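Local coordinates for putative glycosyl hydrolase (Bacteroides thetaiotaomicron VPI-5482, PDB 3K11), which is of unknown function but is probably a hydrolase of the glycosyl hydrolase 88 family, at residues A[196-201]-A[251-256]; A[51-56]-A[67-72]; A[91-96]-A[403-408]. All blocks are in the same frame, centred on the assembly; numbering follows the deposited sequence.

Contact 1. Residues A[196-201]-A[251-256]; sequences RNTLWL and GWVESS
Asn197, Thr198 and Leu199 run antiparallel to Trp252, Val253 and Glu254, so that strand 198-200 forms an edge of a small three-stranded sheet whose middle strand is 247-253. Leu199 and Trp252 are the hydrogen-bonded pair: Leu199 N gives to Trp252 O at 2.8 Å, and Trp252 N returns a bond to Leu199 O at 3.1 Å. On the outer side of strand 198-200, Asn197 and Thr198 together face Arg191 in a G1 bulge, and Asn197 has the left-handed backbone (phi 46°, psi 58°) that such a bulge needs.

All four polar groups of Asn197 have a partner. Its O takes Glu254 N at 3.0 Å, its N is bonded to Asn192 OD1, and its OD1 to Tyr182 OH. The amide ND2 gives a nearly straight bond to Glu254 OE1 at 2.9 Å. That carboxylate oxygen lies in the amide plane, but the amide nitrogen sits above the carboxylate plane, the two groups being turned 84° against each other. Glu254 gets there with an extended chain, lying alongside Asn197 and pointing the same way. Next door, one water ties the loop ends together, giving to Arg196 O and accepting from Ser255 N.

Apolar contacts occupy both faces. Leu199 CD1 rests obliquely against Trp252 CE3, while the indole also stacks with His259. On the other face Thr198 CG2 and OG1 both lie against Val253 CG2, and the hydroxyl bonds to Gln195 O. A second subunit borders this region: Arg196 NE bonds to Asp443 O of that subunit, and Ser256 OG to its Asp346. Between the strands the nearest side-chain approach on the Thr198 face is OG1 to Val253 CG2, at 3.6 Å.

Contact 2. Residues A[51-56]-A[67-72]; sequences VVDKNT and GDEAQL. With EDO (1,2-ethanediol), chain Q.
A strongly twisted antiparallel strand pair joins Val51, Val52 and Asp53 to Ala70, Gln71 and Leu72; strand 51-53 is the middle one of a three-stranded sheet. Val52 and Gln71 form the hydrogen-bonded pair, with Val52 N giving to Gln71 O at 2.8 Å and Gln71 N to Val52 O at 2.9 Å. Just past the strand, Lys54 N reaches Glu69 O at 2.8 Å.

With Lys54 CG between the backbone N and the carbonyl carbon (chi1 68°), the extended side chain follows the type I turn 67-70, passing over Glu69 O, and NZ gives to Asp68 O at 2.9 Å. A 1,2-ethanediol, probably from the crystallisation liquor, donates to the same carbonyl through O1. Lys54 CB also lies 3.5 Å from Gln71 CD.

Val51 CG1 meets Ala70 CB at 3.7 Å; Val51 also packs on Phe113 and Val117 of helix 101-128, and Ala70 on Ile60. Asp53 OD2 lies 3.4 Å from Glu69 CG, the two side chains crossing at about a right angle. Glu69 OE2 takes Gly67 N, whereas Asp53 OD1 accepts Asn55 N, an Asx turn, and also Thr56 N, an Asx motif, from opposite faces of its plane.

Contact 3. Residues A[91-96]-A[403-408]; sequences LIAAAE and VLWAGA
Ala94 and Ala408 form the tight point of this helix pair. The methyl CB of Ala408 presses on Ala94 CA at 3.4 Å, closer than usual for two carbons, and the two CB atoms are 3.6 Å apart. The backbones come together here as well, with CA atoms at 4.6 Å. Small side chains on both helices permit it: the axes of the two segments approach to 8.4 Å, and they run the same way at 22° to each other.

Ala93 and Trp405 belong to the close packing too. Ala93 CB comes obliquely against the pyrrole part of the indole, 3.3 Å from NE1 and 3.6 Å from CD1. An unusual chi1 of -147° swings the ring across toward helix 82-98, where Val86, Ser89 and Ala90 also touch it, while Tyr334 meets it with planes about 35° apart. Trp405 is buried; Ala93 is partly exposed.

Helices 82-98 and 400-416 come from near the two ends of the family 88 region. Their parallel packing is consistent with helices of one layer of the six-hairpin alpha/alpha barrel, meeting where the ring closes. Helix 101-128 covers Ala94 through Tyr103, and Ala408 O is tied back to the first helix by Thr97 OG1.

One turn before Ala94 and Ala408 the fit is easier. The backbones are farther apart, and the longer leucine branches span the distance, Leu91 CD2 meeting Leu404 CD1 methyl to methyl at 4.0 Å. This end is more loosely matched across the pair, yet Tyr106 and Val107 of helix 101-128 keep Leu91 buried. Not one hydrogen bond joins the two segments. On the solvent side Glu96, exposed and clear of residues 403-408, sends OE2 to a salt bridge with Arg412 on helix 400-416.

In the fold
Contact 3 is the core contact, its centre about 10 Å from that of the chain; between its two segments the packing is apolar, with no hydrogen bond, and polar ties between the helices lie at its margin. Contacts 1 and 2 lie farther out, about 23 and 31 Å from that centre, and each joins strands of its own three-stranded antiparallel sheet, so backbone hydrogen bonds and polar side chains do the work. A second subunit borders contact 1, whereas no other chain touches contact 2. No element is shared, although strand 70-72 is followed in the chain by helix 82-98. Contact 3 spans over 300 residues; contact 2 closes over ten that include the sheet's third strand.

Contact 1. Residues A[196-201]-A[251-256]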
loop_
_atom_site.group_PDB
_atom_site.type_symbol
_atom_site.label_atom_id
_atom_site.label_comp_id
_atom_site.label_asym_id
_atom_site.label_seq_id
_atom_site.Cartn_x
_atom_site.Cartn_y
_atom_site.Cartn_z
ATOM N N ARG A 196 -25.364 -19.636 0.824
ATOM C CA ARG A 196 -25.641 -20.585 -0.263
ATOM C C ARG A 196 -24.629 -20.414 -1.383
ATOM O O ARG A 196 -24.188 -19.300 -1.679
ATOM C CB ARG A 196 -27.006 -20.348 -0.871
ATOM C CG ARG A 196 -28.163 -20.698 0.019
ATOM C CD ARG A 196 -29.369 -21.039 -0.827
ATOM N NE ARG A 196 -30.575 -21.166 -0.013
ATOM C CZ ARG A 196 -31.528 -20.243 0.083
ATOM N NH1 ARG A 196 -31.480 -19.099 -0.610
ATOM N NH2 ARG A 196 -32.565 -20.474 0.874
ATOM N N ASN A 197 -24.255 -21.528 -2.000
ATOM C CA ASN A 197 -23.422 -21.526 -3.187
ATOM C C ASN A 197 -22.216 -20.605 -3.062
ATOM O O ASN A 197 -22.003 -19.673 -3.856
ATOM C CB ASN A 197 -24.270 -21.179 -4.435
ATOM C CG ASN A 197 -25.145 -22.355 -4.860
ATOM O OD1 ASN A 197 -25.170 -23.368 -4.204
ATOM N ND2 ASN A 197 -25.783 -22.246 -5.986
ATOM N N THR A 198 -21.434 -20.903 -2.032
ATOM C CA THR A 198 -20.177 -20.189 -1.768
ATOM C C THR A 198 -18.987 -21.037 -2.158
ATOM O O THR A 198 -18.896 -22.217 -1.826
ATOM C CB THR A 198 -20.065 -19.856 -0.252
ATOM O OG1 THR A 198 -21.201 -19.067 0.138
ATOM C CG2 THR A 198 -18.811 -19.103 0.046
ATOM N N LEU A 199 -18.052 -20.403 -2.865
ATOM C CA LEU A 199 -16.776 -20.996 -3.128
ATOM C C LEU A 199 -15.786 -20.493 -2.074
ATOM O O LEU A 199 -15.718 -19.311 -1.829
ATOM C CB LEU A 199 -16.270 -20.673 -4.514
ATOM C CG LEU A 199 -17.066 -21.152 -5.729
ATOM C CD1 LEU A 199 -16.341 -20.739 -7.052
ATOM C CD2 LEU A 199 -17.341 -22.703 -5.646
ATOM N N TRP A 200 -15.018 -21.434 -1.536
ATOM C CA TRP A 200 -13.902 -21.187 -0.618
ATOM C C TRP A 200 -12.621 -21.451 -1.351
ATOM O O TRP A 200 -12.429 -22.536 -1.910
ATOM C CB TRP A 200 -13.984 -22.160 0.544
ATOM C CG TRP A 200 -15.048 -21.864 1.532
ATOM C CD1 TRP A 200 -16.402 -21.788 1.320
ATOM C CD2 TRP A 200 -14.843 -21.683 2.918
ATOM N NE1 TRP A 200 -17.044 -21.539 2.499
ATOM C CE2 TRP A 200 -16.119 -21.487 3.507
ATOM C CE3 TRP A 200 -13.698 -21.663 3.729
ATOM C CZ2 TRP A 200 -16.291 -21.299 4.887
ATOM C CZ3 TRP A 200 -13.857 -21.438 5.089
ATOM C CH2 TRP A 200 -15.151 -21.288 5.665
ATOM N N LEU A 201 -11.712 -20.490 -1.322
ATOM C CA LEU A 201 -10.410 -20.669 -1.969
ATOM C C LEU A 201 -9.747 -21.945 -1.444
ATOM O O LEU A 201 -9.080 -22.673 -2.199
ATOM C CB LEU A 201 -9.534 -19.438 -1.715
ATOM C CG LEU A 201 -8.237 -19.365 -2.466
ATOM C CD1 LEU A 201 -8.465 -19.452 -3.990
ATOM C CD2 LEU A 201 -7.468 -18.060 -2.057
ATOM N N GLY A 251 -13.018 -15.774 -0.695
ATOM C CA GLY A 251 -14.366 -16.259 -0.903
ATOM C C GLY A 251 -15.097 -15.648 -2.061
ATOM O O GLY A 251 -14.787 -14.547 -2.564
ATOM N N TRP A 252 -16.126 -16.356 -2.470
ATOM C CA TRP A 252 -16.975 -15.945 -3.610
ATOM C C TRP A 252 -18.363 -16.507 -3.398
ATOM O O TRP A 252 -18.547 -17.709 -3.439
ATOM C CB TRP A 252 -16.399 -16.503 -4.913
ATOM C CG TRP A 252 -17.055 -16.040 -6.170
ATOM C CD1 TRP A 252 -16.722 -14.937 -6.930
ATOM C CD2 TRP A 252 -18.126 -16.707 -6.879
ATOM N NE1 TRP A 252 -17.537 -14.871 -8.029
ATOM C CE2 TRP A 252 -18.392 -15.955 -8.027
ATOM C CE3 TRP A 252 -18.865 -17.880 -6.640
ATOM C CZ2 TRP A 252 -19.360 -16.333 -8.953
ATOM C CZ3 TRP A 252 -19.802 -18.254 -7.572
ATOM C CH2 TRP A 252 -20.065 -17.469 -8.681
ATOM N N VAL A 253 -19.333 -15.617 -3.218
ATOM C CA VAL A 253 -20.732 -16.009 -3.031
ATOM C C VAL A 253 -21.489 -15.773 -4.327
ATOM O O VAL A 253 -21.561 -14.659 -4.845
ATOM C CB VAL A 253 -21.399 -15.221 -1.866
ATOM C CG1 VAL A 253 -22.896 -15.591 -1.741
ATOM C CG2 VAL A 253 -20.622 -15.549 -0.535
ATOM N N GLU A 254 -22.101 -16.818 -4.833
ATOM C CA GLU A 254 -22.675 -16.751 -6.186
ATOM C C GLU A 254 -23.713 -15.674 -6.340
ATOM O O GLU A 254 -23.726 -15.000 -7.356
ATOM C CB GLU A 254 -23.255 -18.087 -6.567
ATOM C CG GLU A 254 -23.817 -18.208 -7.996
ATOM C CD GLU A 254 -24.395 -19.590 -8.191
ATOM O OE1 GLU A 254 -25.479 -19.867 -7.615
ATOM O OE2 GLU A 254 -23.741 -20.402 -8.907
ATOM N N SER A 255 -24.557 -15.477 -5.334
ATOM C CA SER A 255 -25.625 -14.481 -5.449
ATOM C C SER A 255 -25.179 -13.034 -5.388
ATOM O O SER A 255 -25.934 -12.123 -5.793
ATOM C CB SER A 255 -26.671 -14.673 -4.376
ATOM O OG SER A 255 -26.205 -14.334 -3.074
ATOM N N SER A 256 -23.997 -12.795 -4.856
ATOM C CA SER A 256 -23.555 -11.418 -4.643
ATOM C C SER A 256 -23.215 -10.699 -5.947
ATOM O O SER A 256 -22.562 -11.252 -6.817
ATOM C CB SER A 256 -22.366 -11.331 -3.674
ATOM O OG SER A 256 -22.734 -11.660 -2.342
HETATM O O HOH W 1 -25.305 -17.582 -3.432
#

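Contact 2. Residues A[51-56]-A[67-72]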
loop_
_atom_site.group_PDB
_atom_site.type_symbol
_atom_site.label_atom_id
_atom_site.label_comp_id
_atom_site.label_asym_id
_atom_site.label_seq_id
_atom_site.Cartn_x
_atom_site.Cartn_y
_atom_site.Cartn_z
ATOM N N VAL A 51 -4.844 -46.640 20.513
ATOM C CA VAL A 51 -6.220 -46.584 21.012
ATOM C C VAL A 51 -6.158 -46.676 22.531
ATOM O O VAL A 51 -5.448 -47.516 23.081
ATOM C CB VAL A 51 -7.096 -47.712 20.418
ATOM C CG1 VAL A 51 -8.503 -47.713 20.994
ATOM C CG2 VAL A 51 -7.135 -47.563 18.869
ATOM N N VAL A 52 -6.905 -45.804 23.214
ATOM C CA VAL A 52 -6.951 -45.845 24.669
ATOM C C VAL A 52 -8.395 -45.726 25.145
ATOM O O VAL A 52 -9.275 -45.308 24.405
ATOM C CB VAL A 52 -6.157 -44.674 25.299
ATOM C CG1 VAL A 52 -4.684 -44.684 24.841
ATOM C CG2 VAL A 52 -6.807 -43.338 24.939
ATOM N N ASP A 53 -8.612 -46.105 26.391
ATOM C CA ASP A 53 -9.876 -45.870 27.075
ATOM C C ASP A 53 -9.983 -44.374 27.352
ATOM O O ASP A 53 -9.060 -43.757 27.925
ATOM C CB ASP A 53 -9.898 -46.634 28.368
ATOM C CG ASP A 53 -11.196 -46.427 29.132
ATOM O OD1 ASP A 53 -11.416 -45.325 29.677
ATOM O OD2 ASP A 53 -11.963 -47.378 29.187
ATOM N N LYS A 54 -11.091 -43.784 26.921
ATOM C CA LYS A 54 -11.259 -42.355 27.010
ATOM C C LYS A 54 -11.341 -41.832 28.437
ATOM O O LYS A 54 -11.098 -40.652 28.655
ATOM C CB LYS A 54 -12.487 -41.899 26.224
ATOM C CG LYS A 54 -13.778 -42.353 26.798
ATOM C CD LYS A 54 -14.908 -42.071 25.821
ATOM C CE LYS A 54 -16.260 -42.482 26.397
ATOM N NZ LYS A 54 -17.368 -42.479 25.360
ATOM N N ASN A 55 -11.670 -42.694 29.378
ATOM C CA ASN A 55 -11.769 -42.299 30.766
ATOM C C ASN A 55 -10.478 -42.458 31.526
ATOM O O ASN A 55 -10.113 -41.585 32.322
ATOM C CB ASN A 55 -12.841 -43.151 31.421
ATOM C CG ASN A 55 -14.154 -43.059 30.686
ATOM O OD1 ASN A 55 -14.740 -44.071 30.260
ATOM N ND2 ASN A 55 -14.618 -41.848 30.532
ATOM N N THR A 56 -9.777 -43.567 31.305
ATOM C CA THR A 56 -8.619 -43.844 32.152
ATOM C C THR A 56 -7.271 -43.566 31.443
ATOM O O THR A 56 -6.201 -43.528 32.113
ATOM C CB THR A 56 -8.588 -45.256 32.551
ATOM O OG1 THR A 56 -8.453 -46.055 31.393
ATOM C CG2 THR A 56 -9.881 -45.675 33.313
ATOM N N GLY A 67 -15.398 -51.183 22.847
ATOM C CA GLY A 67 -16.694 -50.514 22.702
ATOM C C GLY A 67 -16.563 -49.020 22.584
ATOM O O GLY A 67 -15.527 -48.525 22.112
ATOM N N ASP A 68 -17.599 -48.287 23.005
ATOM C CA ASP A 68 -17.632 -46.828 22.824
ATOM C C ASP A 68 -16.728 -46.056 23.821
ATOM O O ASP A 68 -16.696 -44.844 23.803
ATOM C CB ASP A 68 -19.081 -46.281 22.796
ATOM C CG ASP A 68 -19.852 -46.527 24.102
ATOM O OD1 ASP A 68 -19.226 -46.625 25.179
ATOM O OD2 ASP A 68 -21.100 -46.630 24.042
ATOM N N GLU A 69 -15.999 -46.769 24.658
ATOM C CA GLU A 69 -14.985 -46.152 25.531
ATOM C C GLU A 69 -13.693 -45.880 24.761
ATOM O O GLU A 69 -12.884 -45.089 25.225
ATOM C CB GLU A 69 -14.663 -47.049 26.740
ATOM C CG GLU A 69 -13.797 -48.334 26.486
ATOM C CD GLU A 69 -14.493 -49.418 25.686
ATOM O OE1 GLU A 69 -15.751 -49.409 25.679
ATOM O OE2 GLU A 69 -13.780 -50.279 25.077
ATOM N N ALA A 70 -13.481 -46.551 23.622
ATOM C CA ALA A 70 -12.209 -46.457 22.889
ATOM C C ALA A 70 -12.118 -45.163 22.094
ATOM O O ALA A 70 -13.123 -44.725 21.484
ATOM C CB ALA A 70 -12.054 -47.666 21.954
ATOM N N GLN A 71 -10.923 -44.537 22.103
ATOM C CA GLN A 71 -10.663 -43.400 21.271
ATOM C C GLN A 71 -9.189 -43.413 20.883
ATOM O O GLN A 71 -8.370 -44.040 21.549
ATOM C CB GLN A 71 -10.984 -42.103 21.988
ATOM C CG GLN A 71 -10.107 -41.850 23.193
ATOM C CD GLN A 71 -10.312 -40.497 23.822
ATOM O OE1 GLN A 71 -11.305 -39.804 23.555
ATOM N NE2 GLN A 71 -9.355 -40.096 24.649
ATOM N N LEU A 72 -8.852 -42.684 19.846
ATOM C CA LEU A 72 -7.447 -42.474 19.521
ATOM C C LEU A 72 -6.860 -41.628 20.657
ATOM O O LEU A 72 -7.496 -40.673 21.122
ATOM C CB LEU A 72 -7.325 -41.743 18.190
ATOM C CG LEU A 72 -7.928 -42.413 16.943
ATOM C CD1 LEU A 72 -7.642 -41.610 15.732
ATOM C CD2 LEU A 72 -7.382 -43.864 16.833
HETATM C C1 EDO Q . -17.161 -41.427 22.293
HETATM O O1 EDO Q . -17.083 -42.832 22.018
HETATM C C2 EDO Q . -18.581 -41.060 22.677
HETATM O O2 EDO Q . -19.328 -40.865 21.483
#

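Contact 3. Residues A[91-96]-A[403-408]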
loop_
_atom_site.group_PDB
_atom_site.type_symbol
_atom_site.label_atom_id
_atom_site.label_comp_id
_atom_site.label_asym_id
_atom_site.label_seq_id
_atom_site.Cartn_x
_atom_site.Cartn_y
_atom_site.Cartn_z
ATOM N N LEU A 91 6.089 -35.075 4.586
ATOM C CA LEU A 91 7.056 -36.107 5.012
ATOM C C LEU A 91 7.393 -37.101 3.917
ATOM O O LEU A 91 8.546 -37.576 3.831
ATOM C CB LEU A 91 6.524 -36.813 6.264
ATOM C CG LEU A 91 6.562 -35.938 7.533
ATOM C CD1 LEU A 91 5.758 -36.602 8.682
ATOM C CD2 LEU A 91 8.026 -35.560 7.952
ATOM N N ILE A 92 6.418 -37.420 3.061
ATOM C CA ILE A 92 6.702 -38.220 1.871
ATOM C C ILE A 92 7.746 -37.487 1.030
ATOM O O ILE A 92 8.735 -38.056 0.563
ATOM C CB ILE A 92 5.423 -38.496 1.068
ATOM C CG1 ILE A 92 4.486 -39.432 1.833
ATOM C CG2 ILE A 92 5.736 -39.110 -0.347
ATOM C CD1 ILE A 92 3.037 -39.396 1.297
ATOM N N ALA A 93 7.545 -36.188 0.859
ATOM C CA ALA A 93 8.486 -35.404 0.079
ATOM C C ALA A 93 9.835 -35.296 0.762
ATOM O O ALA A 93 10.879 -35.412 0.100
ATOM C CB ALA A 93 7.918 -33.990 -0.213
ATOM N N ALA A 94 9.829 -35.075 2.080
ATOM C CA ALA A 94 11.078 -34.938 2.825
ATOM C C ALA A 94 11.918 -36.225 2.747
ATOM O O ALA A 94 13.160 -36.159 2.652
ATOM C CB ALA A 94 10.821 -34.534 4.257
ATOM N N ALA A 95 11.262 -37.394 2.773
ATOM C CA ALA A 95 12.017 -38.645 2.681
ATOM C C ALA A 95 12.764 -38.658 1.365
ATOM O O ALA A 95 13.867 -39.156 1.297
ATOM C CB ALA A 95 11.097 -39.887 2.768
ATOM N N GLU A 96 12.155 -38.116 0.315
ATOM C CA GLU A 96 12.766 -38.138 -1.004
ATOM C C GLU A 96 13.913 -37.163 -1.151
ATOM O O GLU A 96 14.929 -37.510 -1.738
ATOM C CB GLU A 96 11.738 -37.853 -2.086
ATOM C CG GLU A 96 12.271 -38.191 -3.485
ATOM C CD GLU A 96 11.387 -37.664 -4.583
ATOM O OE1 GLU A 96 10.139 -37.698 -4.401
ATOM O OE2 GLU A 96 11.943 -37.226 -5.623
ATOM N N VAL A 403 5.957 -26.184 7.065
ATOM C CA VAL A 403 7.340 -25.975 7.444
ATOM C C VAL A 403 8.157 -27.173 7.028
ATOM O O VAL A 403 9.278 -27.027 6.530
ATOM C CB VAL A 403 7.439 -25.675 8.966
ATOM C CG1 VAL A 403 8.887 -25.784 9.460
ATOM C CG2 VAL A 403 6.831 -24.263 9.241
ATOM N N LEU A 404 7.640 -28.369 7.290
ATOM C CA LEU A 404 8.374 -29.584 6.914
ATOM C C LEU A 404 8.586 -29.678 5.409
ATOM O O LEU A 404 9.668 -30.025 4.931
ATOM C CB LEU A 404 7.630 -30.844 7.404
ATOM C CG LEU A 404 7.615 -31.086 8.936
ATOM C CD1 LEU A 404 6.522 -32.130 9.343
ATOM C CD2 LEU A 404 9.015 -31.560 9.421
ATOM N N TRP A 405 7.533 -29.378 4.674
ATOM C CA TRP A 405 7.546 -29.487 3.207
ATOM C C TRP A 405 8.474 -28.430 2.626
ATOM O O TRP A 405 9.291 -28.724 1.765
ATOM C CB TRP A 405 6.127 -29.305 2.665
ATOM C CG TRP A 405 5.792 -30.101 1.431
ATOM C CD1 TRP A 405 6.649 -30.690 0.561
ATOM C CD2 TRP A 405 4.483 -30.352 0.932
ATOM N NE1 TRP A 405 5.960 -31.297 -0.443
ATOM C CE2 TRP A 405 4.625 -31.094 -0.252
ATOM C CE3 TRP A 405 3.201 -30.042 1.383
ATOM C CZ2 TRP A 405 3.538 -31.487 -1.006
ATOM C CZ3 TRP A 405 2.125 -30.448 0.648
ATOM C CH2 TRP A 405 2.295 -31.135 -0.548
ATOM N N ALA A 406 8.375 -27.205 3.130
ATOM C CA ALA A 406 9.296 -26.142 2.701
ATOM C C ALA A 406 10.780 -26.475 2.944
ATOM O O ALA A 406 11.657 -26.255 2.091
ATOM C CB ALA A 406 8.876 -24.818 3.364
ATOM N N GLY A 407 11.058 -27.010 4.122
ATOM C CA GLY A 407 12.415 -27.410 4.484
ATOM C C GLY A 407 12.903 -28.481 3.560
ATOM O O GLY A 407 14.008 -28.408 3.038
ATOM N N ALA A 408 12.071 -29.495 3.356
ATOM C CA ALA A 408 12.429 -30.585 2.448
ATOM C C ALA A 408 12.806 -30.078 1.066
ATOM O O ALA A 408 13.791 -30.526 0.479
ATOM C CB ALA A 408 11.268 -31.562 2.322
#